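Glycoside hydrolase family 31 (Kribbella flavida DSM 17836, PDB 5X3I) hydrolyses the alpha-1,3-glucosidic linkages of the cyclic tetrasaccharide cyclobis-(1-6)-alpha-nigerosyl inside the cell, releasing isomaltose. Local coordinates at residues A[315-320]-A[603-608]; A[571-576]-A[610-615]. The protein carries 1 engineered substitution. All coordinates share one frame; numbering follows the deposited sequence.

Overall arrangement
Both contacts belong to the TIM-barrel domain and lie away from the active site, whose presumed nucleophile position holds the engineered Ala471. Their centres are about 11 Å apart. Contact 1 ties helix 311-323, which follows the first barrel strand, to the loop after the last strand, 591-593; contact 2 packs helix 610-617, which follows that loop, against the loop after strand 562-565. The 603-608 segment joins them: Leu605 O lies 2.6 Å from His612 NE2, and Arg608 NH2 lies 3.0 Å from Gly571 O, both probable hydrogen bonds. Trp611 also touches Arg317. Sulfate ions, probably from the crystallisation liquor, bind Arg606, and the chain H sulfate lies about 6 Å, between nearest atoms, from the Val573 side chain.

Contact 1. Residues A[315-320]-A[603-608]; sequences TARMDT and LPLRDR. With SO4 (sulfate ion), chain H; SO4 (sulfate ion), chain G.
Arg317 reaches from helix 311-323 of the TIM barrel to Asp607, so that the contact joins the helix after strand 302-304 to the loop after strand 591-593. The tight part is a salt bridge: Arg317 NE donates to Asp607 OD2 at 3.0 Å, with a bent N-H...O angle of 144°. The oxygen is met nearly along its C-O axis, while the guanidinium and carboxylate planes are turned 59° apart. The arginine chain bends at chi2 on its way to Asp607. OD2 also accepts a hydrogen bond from Trp308 NE1, so two donors hold the buried carboxylate in place. Leu605 CD1 approaches Arg317 NH2 at 3.5 Å, a methyl contact made obliquely to the guanidinium.

Against this direct bond on the buried Asp607 stands a looser, water-mediated link: one water accepts from Arg317 NH2 and donates to Asp607 OD1. Beyond it, the partly exposed Arg606 takes no part in the salt bridge and extends, straight from CG to NE, to two sulfate ions that probably come from the crystallisation liquor. NE donates to O2 of the chain H sulfate at 3.1 Å, almost straight at 172°, and NH1 donates to O2 of the chain G sulfate at 2.6 Å.

Contact 2. Residues A[571-576]-A[610-615]; sequences GPVPDA and PWHVAE
Val573 fits its two methyl groups against neighbouring side chains of helix 610-617, CG1 against Val613 and CG2 against the ring of His612. It sits in the loop after the seventh strand of the TIM barrel, and the helix comes from the connection that follows the eighth, so the contact joins two successive connections of the barrel. CG1 meets Val613 CG2 at 3.7 Å. With CG1 anti to the backbone N (chi1 173°), CG2 is placed to approach His612 CD2 obliquely at 3.8 Å. Val613 divides its own branches likewise: CG2 faces Val573, whereas CG1 lies 3.9 Å from Pro574 O and the side chain also packs on Tyr579 of helix 576-586. An alanine at Val573 would remove both methyls and is likely to open a gap beside Val613 and leave the imidazole without its apolar neighbour on this side.

The imidazole is restrained at NE2 by a hydrogen bond to Leu605 O. At the end of the loop, Asp575 is the N-cap of helix 576-586, its OD1 accepting from Leu578 N. Between the two segments themselves the interaction is van der Waals, so the direct contact is apolar and depends on close fit, while polar ties of the helix and the loop run through the 603-608 segment, by way of Leu605 and of Arg608, whose NH2 bonds to Gly571 O.

Contact 1. Residues A[315-320]-A[603-608]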
# COMPACT_ATOMS: atom_id res chain seq x y z
N THR A 315 -20.56 18.72 6.94
CA THR A 315 -20.59 20.02 7.59
C THR A 315 -20.82 19.85 9.10
O THR A 315 -20.21 20.55 9.88
CB THR A 315 -21.63 20.98 6.94
OG1 THR A 315 -22.95 20.44 7.04
CG2 THR A 315 -21.31 21.19 5.48
N ALA A 316 -21.64 18.89 9.51
CA ALA A 316 -21.86 18.65 10.95
C ALA A 316 -20.59 18.24 11.68
O ALA A 316 -20.28 18.79 12.74
CB ALA A 316 -22.94 17.60 11.17
N ARG A 317 -19.86 17.29 11.11
CA ARG A 317 -18.62 16.80 11.72
C ARG A 317 -17.56 17.91 11.81
O ARG A 317 -16.87 18.03 12.82
CB ARG A 317 -18.07 15.59 10.94
CG ARG A 317 -18.98 14.33 10.94
CD ARG A 317 -19.15 13.67 12.31
NE ARG A 317 -20.11 12.57 12.24
CZ ARG A 317 -21.42 12.70 12.40
NH1 ARG A 317 -21.94 13.88 12.69
NH2 ARG A 317 -22.21 11.64 12.28
N MET A 318 -17.44 18.72 10.76
CA MET A 318 -16.46 19.80 10.78
C MET A 318 -16.91 20.92 11.73
O MET A 318 -16.09 21.54 12.39
CB MET A 318 -16.23 20.36 9.37
CG MET A 318 -15.54 19.38 8.40
SD MET A 318 -13.95 18.77 8.98
CE MET A 318 -14.40 17.21 9.71
N ASP A 319 -18.21 21.16 11.82
CA ASP A 319 -18.73 22.13 12.78
C ASP A 319 -18.37 21.68 14.19
O ASP A 319 -18.01 22.49 15.03
CB ASP A 319 -20.25 22.31 12.64
CG ASP A 319 -20.63 23.22 11.49
OD1 ASP A 319 -19.74 23.75 10.81
OD2 ASP A 319 -21.83 23.42 11.26
N THR A 320 -18.43 20.37 14.43
CA THR A 320 -18.11 19.87 15.76
C THR A 320 -16.63 20.07 16.07
O THR A 320 -16.29 20.49 17.17
CB THR A 320 -18.50 18.38 15.93
OG1 THR A 320 -19.92 18.26 15.81
CG2 THR A 320 -18.09 17.87 17.30
N LEU A 603 -26.32 2.21 13.85
CA LEU A 603 -26.08 2.92 15.10
C LEU A 603 -25.78 1.89 16.16
O LEU A 603 -26.37 0.86 16.13
CB LEU A 603 -27.28 3.75 15.51
CG LEU A 603 -27.76 4.90 14.62
CD1 LEU A 603 -29.18 5.33 14.92
CD2 LEU A 603 -26.83 6.08 14.65
N PRO A 604 -24.87 2.14 17.07
CA PRO A 604 -24.15 3.41 17.18
C PRO A 604 -23.09 3.58 16.09
O PRO A 604 -22.73 2.62 15.42
CB PRO A 604 -23.50 3.31 18.56
CG PRO A 604 -23.23 1.86 18.71
CD PRO A 604 -24.37 1.15 18.04
N LEU A 605 -22.62 4.81 15.92
CA LEU A 605 -21.58 5.11 14.95
C LEU A 605 -20.25 4.45 15.31
O LEU A 605 -19.98 4.18 16.46
CB LEU A 605 -21.39 6.63 14.84
CG LEU A 605 -22.64 7.42 14.47
CD1 LEU A 605 -22.37 8.91 14.50
CD2 LEU A 605 -23.15 7.00 13.10
N ARG A 606 -19.49 4.11 14.28
CA ARG A 606 -18.09 3.69 14.41
C ARG A 606 -17.04 4.80 14.14
O ARG A 606 -15.87 4.50 13.92
CB ARG A 606 -17.85 2.45 13.57
CG ARG A 606 -18.44 1.24 14.31
CD ARG A 606 -18.00 -0.10 13.76
NE ARG A 606 -18.53 -1.19 14.59
CZ ARG A 606 -18.25 -2.48 14.40
NH1 ARG A 606 -17.44 -2.86 13.42
NH2 ARG A 606 -18.77 -3.39 15.20
N ASP A 607 -17.48 6.05 14.06
CA ASP A 607 -16.56 7.18 13.86
C ASP A 607 -15.37 7.14 14.82
O ASP A 607 -15.48 6.72 15.97
CB ASP A 607 -17.28 8.53 14.06
CG ASP A 607 -18.18 8.92 12.90
OD1 ASP A 607 -18.66 8.03 12.17
OD2 ASP A 607 -18.42 10.13 12.73
N ARG A 608 -14.21 7.50 14.29
CA ARG A 608 -12.98 7.67 15.06
C ARG A 608 -12.75 9.12 15.51
O ARG A 608 -11.62 9.49 15.84
CB ARG A 608 -11.79 7.15 14.28
CG ARG A 608 -11.41 5.70 14.65
CD ARG A 608 -12.55 4.70 14.41
NE ARG A 608 -12.08 3.32 14.55
CZ ARG A 608 -12.87 2.24 14.63
NH1 ARG A 608 -14.19 2.36 14.58
NH2 ARG A 608 -12.32 1.04 14.76
S SO4 H . -20.14 -1.79 17.99
O1 SO4 H . -19.31 -1.29 19.08
O2 SO4 H . -20.44 -0.71 17.04
O3 SO4 H . -19.40 -2.84 17.31
O4 SO4 H . -21.39 -2.33 18.52
S SO4 G . -17.33 -6.58 14.19
O1 SO4 G . -17.91 -6.20 15.48
O2 SO4 G . -17.38 -5.46 13.26
O3 SO4 G . -15.95 -6.98 14.39
O4 SO4 G . -18.10 -7.69 13.63
O HOH W 1 -20.80 9.48 10.90

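Contact 2. Residues A[571-576]-A[610-615]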
# COMPACT_ATOMS: atom_id res chain seq x y z
N GLY A 571 -13.64 -2.22 12.87
CA GLY A 571 -14.19 -2.83 14.06
C GLY A 571 -14.73 -1.83 15.07
O GLY A 571 -14.86 -0.65 14.75
N PRO A 572 -15.04 -2.30 16.29
CA PRO A 572 -15.54 -1.41 17.33
C PRO A 572 -14.61 -0.24 17.60
O PRO A 572 -13.40 -0.35 17.39
CB PRO A 572 -15.63 -2.33 18.56
CG PRO A 572 -15.78 -3.70 17.99
CD PRO A 572 -14.97 -3.70 16.73
N VAL A 573 -15.18 0.88 18.03
CA VAL A 573 -14.42 2.07 18.37
C VAL A 573 -13.33 1.73 19.38
O VAL A 573 -13.58 1.01 20.34
CB VAL A 573 -15.36 3.15 18.95
CG1 VAL A 573 -14.57 4.33 19.48
CG2 VAL A 573 -16.37 3.60 17.90
N PRO A 574 -12.10 2.21 19.15
CA PRO A 574 -11.00 1.96 20.09
C PRO A 574 -11.28 2.46 21.49
O PRO A 574 -11.97 3.46 21.66
CB PRO A 574 -9.83 2.74 19.47
CG PRO A 574 -10.47 3.75 18.59
CD PRO A 574 -11.66 3.04 18.02
N ASP A 575 -10.72 1.78 22.49
CA ASP A 575 -10.80 2.27 23.86
C ASP A 575 -9.97 3.55 24.01
O ASP A 575 -9.13 3.86 23.16
CB ASP A 575 -10.33 1.20 24.86
CG ASP A 575 -8.93 0.73 24.59
OD1 ASP A 575 -7.98 1.33 25.13
OD2 ASP A 575 -8.76 -0.25 23.83
N ALA A 576 -10.24 4.31 25.07
CA ALA A 576 -9.62 5.62 25.25
C ALA A 576 -8.09 5.57 25.32
O ALA A 576 -7.41 6.46 24.82
CB ALA A 576 -10.17 6.29 26.51
N PRO A 610 -12.58 12.34 17.88
CA PRO A 610 -12.26 12.39 19.31
C PRO A 610 -13.50 12.40 20.19
O PRO A 610 -13.51 11.74 21.23
CB PRO A 610 -11.49 13.71 19.45
CG PRO A 610 -10.98 14.01 18.10
CD PRO A 610 -11.96 13.44 17.12
N TRP A 611 -14.54 13.10 19.77
CA TRP A 611 -15.73 13.21 20.60
C TRP A 611 -16.57 11.94 20.57
O TRP A 611 -17.18 11.60 21.57
CB TRP A 611 -16.60 14.40 20.18
CG TRP A 611 -17.02 14.42 18.75
CD1 TRP A 611 -18.18 13.91 18.23
CD2 TRP A 611 -16.32 15.00 17.64
NE1 TRP A 611 -18.23 14.13 16.88
CE2 TRP A 611 -17.10 14.79 16.50
CE3 TRP A 611 -15.10 15.67 17.52
CZ2 TRP A 611 -16.70 15.23 15.24
CZ3 TRP A 611 -14.70 16.09 16.28
CH2 TRP A 611 -15.50 15.88 15.15
N HIS A 612 -16.60 11.24 19.44
CA HIS A 612 -17.35 9.99 19.43
C HIS A 612 -16.64 8.93 20.26
O HIS A 612 -17.28 8.10 20.89
CB HIS A 612 -17.56 9.46 18.02
CG HIS A 612 -18.43 8.24 17.99
ND1 HIS A 612 -19.75 8.26 18.39
CD2 HIS A 612 -18.16 6.96 17.65
CE1 HIS A 612 -20.26 7.05 18.28
NE2 HIS A 612 -19.32 6.24 17.83
N VAL A 613 -15.31 8.96 20.25
CA VAL A 613 -14.54 8.04 21.06
C VAL A 613 -14.81 8.34 22.54
O VAL A 613 -15.03 7.43 23.33
CB VAL A 613 -13.04 8.12 20.75
CG1 VAL A 613 -12.23 7.34 21.78
CG2 VAL A 613 -12.75 7.59 19.35
N ALA A 614 -14.82 9.63 22.88
CA ALA A 614 -15.16 10.06 24.24
C ALA A 614 -16.53 9.55 24.63
O ALA A 614 -16.70 9.00 25.71
CB ALA A 614 -15.11 11.58 24.35
N GLU A 615 -17.50 9.71 23.73
CA GLU A 615 -18.86 9.28 24.00
C GLU A 615 -18.95 7.77 24.17
O GLU A 615 -19.66 7.29 25.05
CB GLU A 615 -19.80 9.72 22.88
CG GLU A 615 -21.23 9.27 23.10
CD GLU A 615 -22.20 9.86 22.09
OE1 GLU A 615 -21.81 10.77 21.33
OE2 GLU A 615 -23.37 9.40 22.06